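Probable sugar ABC transporter, sugar-binding protein (Streptococcus pneumoniae, PDB 2W7Y) binds the blood-group A trisaccharide and probably delivers such glycans to a sugar ABC importer. Local coordinates at residues A[86-99]-A[105-119]. Numbering follows the deposited sequence.
Sequences LKDIMNNKVASGEF and LAGNAVSLAAIEQKL. With A2G (2-acetamido-2-deoxy-alpha-D-galactopyranose), chain C; GAL (beta-D-galactopyranose), chain B; FUC (alpha-L-fucopyranose), chain D.
In the N-terminal lobe of this solute-binding protein, helix 86-94 packs on the segment that leaves strand 102-104, contributes Ala106, Gly107 and Asn108 to the glycan pocket and runs on into helix 112-116. At the sugar end, the CD1 branch of Leu86 meets the CB of Ala106, within the type I' turn from Leu105 to Asn108. That turn also touches the trisaccharide: galactose O4 donates to Ala106 O (2.9 Å), Ala106 CB lies 3.3 Å from fucose O5, and Gly107 C lies 3.3 Å from C8 of the N-acetylgalactosamine. Lys87 crosses Asn108 at about a right angle, while its NZ makes a salt bridge with Asp85.

Selenomethionine Met90 fills the middle. Its CG stands anti to the backbone N (chi1 174°) and the chain bends only at chi3, which brings SE to 3.9 Å from Leu105 CD2 and CE to 3.5 Å from Ala109 O. Next to it a water bridges the two segments, donating to Asn91 OD1 and bonded to Ser111 OG. That same hydroxyl oxygen N-caps helix 112-116 by accepting from Ala114 N (3.2 Å).

Farther from the sugar, Val94 divides its methyls: CG1 touches Ala113 CB and CG2 touches Ala114 CB. A Schellman motif with Gly97 as C-prime residue ends helix 86-94, and another with Lys118 ends helix 112-116. Leu119 then sets CD1 against Gly97 O and CD2 near Glu98 O and 3.8 Å from Val94 CG1, and its carbonyl oxygen lies 3.4 Å from Phe99 CB.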
# COMPACT_ATOMS: atom_id res chain seq x y z
N LEU A 86 -0.30 -10.85 -8.81
CA LEU A 86 0.24 -10.04 -9.90
C LEU A 86 1.75 -10.15 -9.99
O LEU A 86 2.33 -10.00 -11.07
CB LEU A 86 -0.15 -8.56 -9.72
CG LEU A 86 -1.53 -8.10 -10.17
CD1 LEU A 86 -1.79 -6.68 -9.68
CD2 LEU A 86 -1.69 -8.19 -11.69
N LYS A 87 2.39 -10.39 -8.85
CA LYS A 87 3.85 -10.55 -8.79
C LYS A 87 4.33 -11.77 -9.57
O LYS A 87 5.43 -11.76 -10.11
CB LYS A 87 4.33 -10.63 -7.34
CG LYS A 87 4.18 -9.33 -6.56
CD LYS A 87 5.01 -9.33 -5.27
CE LYS A 87 4.56 -10.38 -4.27
NZ LYS A 87 3.14 -10.20 -3.84
N ASP A 88 3.50 -12.81 -9.62
CA ASP A 88 3.79 -14.02 -10.38
C ASP A 88 3.87 -13.76 -11.89
O ASP A 88 4.78 -14.25 -12.55
CB ASP A 88 2.78 -15.13 -10.08
CG ASP A 88 2.95 -15.73 -8.68
OD1 ASP A 88 3.86 -15.31 -7.94
OD2 ASP A 88 2.16 -16.63 -8.33
N ILE A 89 2.93 -12.97 -12.42
CA ILE A 89 2.97 -12.57 -13.84
C ILE A 89 4.30 -11.93 -14.20
O ILE A 89 4.91 -12.28 -15.21
CB ILE A 89 1.79 -11.62 -14.23
CG1 ILE A 89 0.50 -12.42 -14.42
CG2 ILE A 89 2.07 -10.89 -15.53
CD1 ILE A 89 -0.27 -12.61 -13.17
N MSE A 90 4.76 -11.01 -13.35
CA MSE A 90 6.05 -10.33 -13.53
C MSE A 90 7.24 -11.27 -13.38
O MSE A 90 8.08 -11.36 -14.27
CB MSE A 90 6.16 -9.16 -12.55
CG MSE A 90 7.52 -8.46 -12.55
SE MSE A 90 7.57 -6.90 -11.37
CE MSE A 90 7.14 -7.77 -9.67
N ASN A 91 7.31 -11.97 -12.24
CA ASN A 91 8.46 -12.81 -11.88
C ASN A 91 8.66 -14.03 -12.79
O ASN A 91 9.80 -14.45 -13.02
CB ASN A 91 8.36 -13.27 -10.42
CG ASN A 91 8.39 -12.11 -9.43
OD1 ASN A 91 9.02 -11.08 -9.67
ND2 ASN A 91 7.72 -12.29 -8.30
N ASN A 92 7.57 -14.59 -13.29
CA ASN A 92 7.65 -15.68 -14.26
C ASN A 92 8.20 -15.23 -15.60
O ASN A 92 8.87 -15.99 -16.29
CB ASN A 92 6.29 -16.38 -14.43
CG ASN A 92 5.86 -17.17 -13.20
OD1 ASN A 92 6.69 -17.55 -12.36
ND2 ASN A 92 4.56 -17.41 -13.08
N LYS A 93 7.94 -13.98 -15.97
CA LYS A 93 8.52 -13.41 -17.18
C LYS A 93 9.97 -12.95 -16.99
O LYS A 93 10.80 -13.16 -17.87
CB LYS A 93 7.64 -12.29 -17.76
CG LYS A 93 6.28 -12.78 -18.22
CD LYS A 93 5.73 -12.00 -19.40
CE LYS A 93 4.41 -12.60 -19.86
NZ LYS A 93 3.93 -12.06 -21.17
N VAL A 94 10.27 -12.35 -15.83
CA VAL A 94 11.64 -11.94 -15.48
C VAL A 94 12.62 -13.12 -15.55
O VAL A 94 13.72 -13.00 -16.10
CB VAL A 94 11.71 -11.23 -14.09
CG1 VAL A 94 13.15 -11.00 -13.64
CG2 VAL A 94 10.96 -9.91 -14.14
N ALA A 95 12.22 -14.26 -14.98
CA ALA A 95 12.90 -15.53 -15.24
C ALA A 95 12.67 -15.89 -16.70
O ALA A 95 11.53 -15.92 -17.16
CB ALA A 95 12.36 -16.63 -14.33
N SER A 96 13.75 -16.15 -17.43
CA SER A 96 13.76 -16.27 -18.90
C SER A 96 13.86 -14.91 -19.62
O SER A 96 13.63 -14.82 -20.83
CB SER A 96 12.61 -17.15 -19.45
OG SER A 96 11.38 -16.46 -19.49
N GLY A 97 14.21 -13.88 -18.86
CA GLY A 97 14.65 -12.59 -19.39
C GLY A 97 13.63 -11.74 -20.12
O GLY A 97 13.97 -11.01 -21.05
N GLU A 98 12.38 -11.82 -19.69
CA GLU A 98 11.30 -11.08 -20.33
C GLU A 98 10.54 -10.20 -19.33
O GLU A 98 10.87 -10.15 -18.14
CB GLU A 98 10.35 -12.04 -21.06
CG GLU A 98 11.01 -12.80 -22.21
CD GLU A 98 10.16 -13.94 -22.75
OE1 GLU A 98 10.73 -14.85 -23.39
OE2 GLU A 98 8.92 -13.93 -22.54
N PHE A 99 9.53 -9.49 -19.81
CA PHE A 99 8.69 -8.65 -18.97
C PHE A 99 7.30 -8.54 -19.61
O PHE A 99 7.19 -8.51 -20.84
CB PHE A 99 9.32 -7.26 -18.78
CG PHE A 99 8.89 -6.57 -17.51
CD1 PHE A 99 9.43 -6.95 -16.28
CD2 PHE A 99 7.96 -5.53 -17.55
CE1 PHE A 99 9.03 -6.31 -15.11
CE2 PHE A 99 7.55 -4.89 -16.38
CZ PHE A 99 8.09 -5.28 -15.16
N LEU A 105 1.15 -2.87 -11.05
CA LEU A 105 1.61 -3.63 -9.91
C LEU A 105 0.78 -3.41 -8.65
O LEU A 105 0.89 -4.17 -7.70
CB LEU A 105 3.09 -3.33 -9.65
CG LEU A 105 4.06 -3.95 -10.66
CD1 LEU A 105 5.47 -3.47 -10.40
CD2 LEU A 105 3.99 -5.48 -10.60
N ALA A 106 -0.06 -2.37 -8.67
CA ALA A 106 -1.05 -2.11 -7.61
C ALA A 106 -0.45 -1.99 -6.20
O ALA A 106 -1.02 -2.51 -5.24
CB ALA A 106 -2.15 -3.17 -7.64
N GLY A 107 0.68 -1.30 -6.11
CA GLY A 107 1.38 -1.12 -4.84
C GLY A 107 2.60 -2.01 -4.68
O GLY A 107 3.51 -1.69 -3.90
N ASN A 108 2.62 -3.13 -5.41
CA ASN A 108 3.73 -4.08 -5.36
C ASN A 108 5.00 -3.48 -5.95
O ASN A 108 4.94 -2.69 -6.88
CB ASN A 108 3.38 -5.38 -6.09
CG ASN A 108 2.30 -6.18 -5.38
OD1 ASN A 108 1.21 -6.38 -5.92
ND2 ASN A 108 2.60 -6.63 -4.17
N ALA A 109 6.15 -3.86 -5.40
CA ALA A 109 7.44 -3.34 -5.85
C ALA A 109 7.89 -4.01 -7.14
O ALA A 109 7.59 -5.19 -7.37
CB ALA A 109 8.49 -3.49 -4.77
N VAL A 110 8.60 -3.25 -7.97
CA VAL A 110 9.24 -3.79 -9.18
C VAL A 110 10.32 -4.79 -8.78
O VAL A 110 11.01 -4.61 -7.76
CB VAL A 110 9.84 -2.66 -10.07
CG1 VAL A 110 10.54 -3.23 -11.30
CG2 VAL A 110 8.75 -1.69 -10.52
N SER A 111 10.45 -5.85 -9.57
CA SER A 111 11.53 -6.82 -9.40
C SER A 111 12.87 -6.12 -9.55
O SER A 111 13.09 -5.36 -10.50
CB SER A 111 11.40 -7.93 -10.44
OG SER A 111 12.55 -8.75 -10.46
N LEU A 112 13.76 -6.36 -8.59
CA LEU A 112 15.12 -5.81 -8.62
C LEU A 112 15.97 -6.48 -9.70
O LEU A 112 16.86 -5.86 -10.27
CB LEU A 112 15.79 -5.92 -7.25
CG LEU A 112 15.21 -5.11 -6.08
CD1 LEU A 112 15.96 -5.43 -4.79
CD2 LEU A 112 15.23 -3.60 -6.35
N ALA A 113 15.67 -7.75 -9.98
CA ALA A 113 16.29 -8.50 -11.06
C ALA A 113 15.88 -7.97 -12.44
O ALA A 113 16.66 -8.03 -13.38
CB ALA A 113 15.96 -9.99 -10.94
N ALA A 114 14.65 -7.47 -12.54
CA ALA A 114 14.15 -6.87 -13.77
C ALA A 114 14.89 -5.57 -14.10
O ALA A 114 15.22 -5.31 -15.26
CB ALA A 114 12.66 -6.63 -13.68
N ILE A 115 15.15 -4.77 -13.07
CA ILE A 115 15.90 -3.53 -13.21
C ILE A 115 17.37 -3.79 -13.58
O ILE A 115 17.93 -3.09 -14.43
CB ILE A 115 15.77 -2.64 -11.94
CG1 ILE A 115 14.34 -2.11 -11.82
CG2 ILE A 115 16.78 -1.49 -11.96
CD1 ILE A 115 13.93 -1.73 -10.42
N GLU A 116 17.99 -4.79 -12.96
CA GLU A 116 19.39 -5.16 -13.24
C GLU A 116 19.57 -5.65 -14.68
O GLU A 116 20.60 -5.38 -15.31
CB GLU A 116 19.91 -6.20 -12.23
CG GLU A 116 19.81 -7.66 -12.71
CD GLU A 116 20.20 -8.70 -11.66
OE1 GLU A 116 20.96 -8.37 -10.72
OE2 GLU A 116 19.75 -9.87 -11.80
N GLN A 117 18.57 -6.36 -15.18
CA GLN A 117 18.59 -6.91 -16.54
C GLN A 117 17.98 -5.93 -17.54
O GLN A 117 17.84 -6.26 -18.72
CB GLN A 117 17.81 -8.23 -16.58
CG GLN A 117 18.50 -9.42 -15.94
CD GLN A 117 17.62 -10.66 -15.93
OE1 GLN A 117 17.37 -11.24 -14.87
NE2 GLN A 117 17.14 -11.06 -17.10
N LYS A 118 17.67 -4.73 -17.05
CA LYS A 118 16.87 -3.69 -17.75
C LYS A 118 15.71 -4.20 -18.60
O LYS A 118 15.55 -3.84 -19.77
CB LYS A 118 17.72 -2.66 -18.51
CG LYS A 118 19.03 -3.14 -19.05
CD LYS A 118 20.19 -2.68 -18.18
CE LYS A 118 20.75 -1.35 -18.64
NZ LYS A 118 22.12 -1.12 -18.11
N LEU A 119 14.88 -5.03 -17.97
CA LEU A 119 13.65 -5.54 -18.56
C LEU A 119 12.55 -4.48 -18.53
O LEU A 119 11.50 -4.65 -19.15
CB LEU A 119 13.20 -6.79 -17.79
CG LEU A 119 13.74 -8.20 -18.10
CD1 LEU A 119 15.09 -8.22 -18.81
CD2 LEU A 119 13.77 -9.06 -16.84
O5 A2G C . -4.14 -2.97 -0.25
C1 A2G C . -2.99 -2.85 -1.13
C2 A2G C . -2.03 -3.97 -0.79
N2 A2G C . -0.86 -3.95 -1.67
C3 A2G C . -2.73 -5.33 -0.98
O3 A2G C . -1.80 -6.40 -0.75
C4 A2G C . -3.94 -5.43 -0.06
O4 A2G C . -3.53 -5.41 1.31
C5 A2G C . -4.87 -4.24 -0.34
C6 A2G C . -6.08 -4.23 0.60
O6 A2G C . -6.82 -3.03 0.36
C7 A2G C . 0.38 -3.94 -1.19
O7 A2G C . 0.67 -3.91 0.00
C8 A2G C . 1.47 -3.95 -2.27
C1 GAL B . -5.60 -1.00 -4.84
C2 GAL B . -4.74 -2.10 -4.23
C3 GAL B . -4.15 -1.65 -2.89
C4 GAL B . -3.51 -0.26 -2.99
C5 GAL B . -4.52 0.72 -3.60
C6 GAL B . -4.01 2.15 -3.75
O1 GAL B . -5.89 -1.34 -6.18
O2 GAL B . -5.55 -3.24 -4.04
O3 GAL B . -3.22 -2.60 -2.42
O4 GAL B . -2.34 -0.35 -3.76
O5 GAL B . -4.92 0.24 -4.87
O6 GAL B . -5.11 3.03 -3.82
C1 FUC D . -5.01 -4.46 -4.61
C2 FUC D . -5.94 -5.63 -4.31
C3 FUC D . -7.20 -5.52 -5.18
C4 FUC D . -6.81 -5.49 -6.66
C5 FUC D . -5.81 -4.36 -6.89
C6 FUC D . -5.28 -4.33 -8.32
O2 FUC D . -6.30 -5.62 -2.95
O3 FUC D . -8.11 -6.57 -4.91
O4 FUC D . -6.25 -6.73 -7.04
O5 FUC D . -4.71 -4.42 -6.00
O HOH W 1 11.88 -11.15 -10.12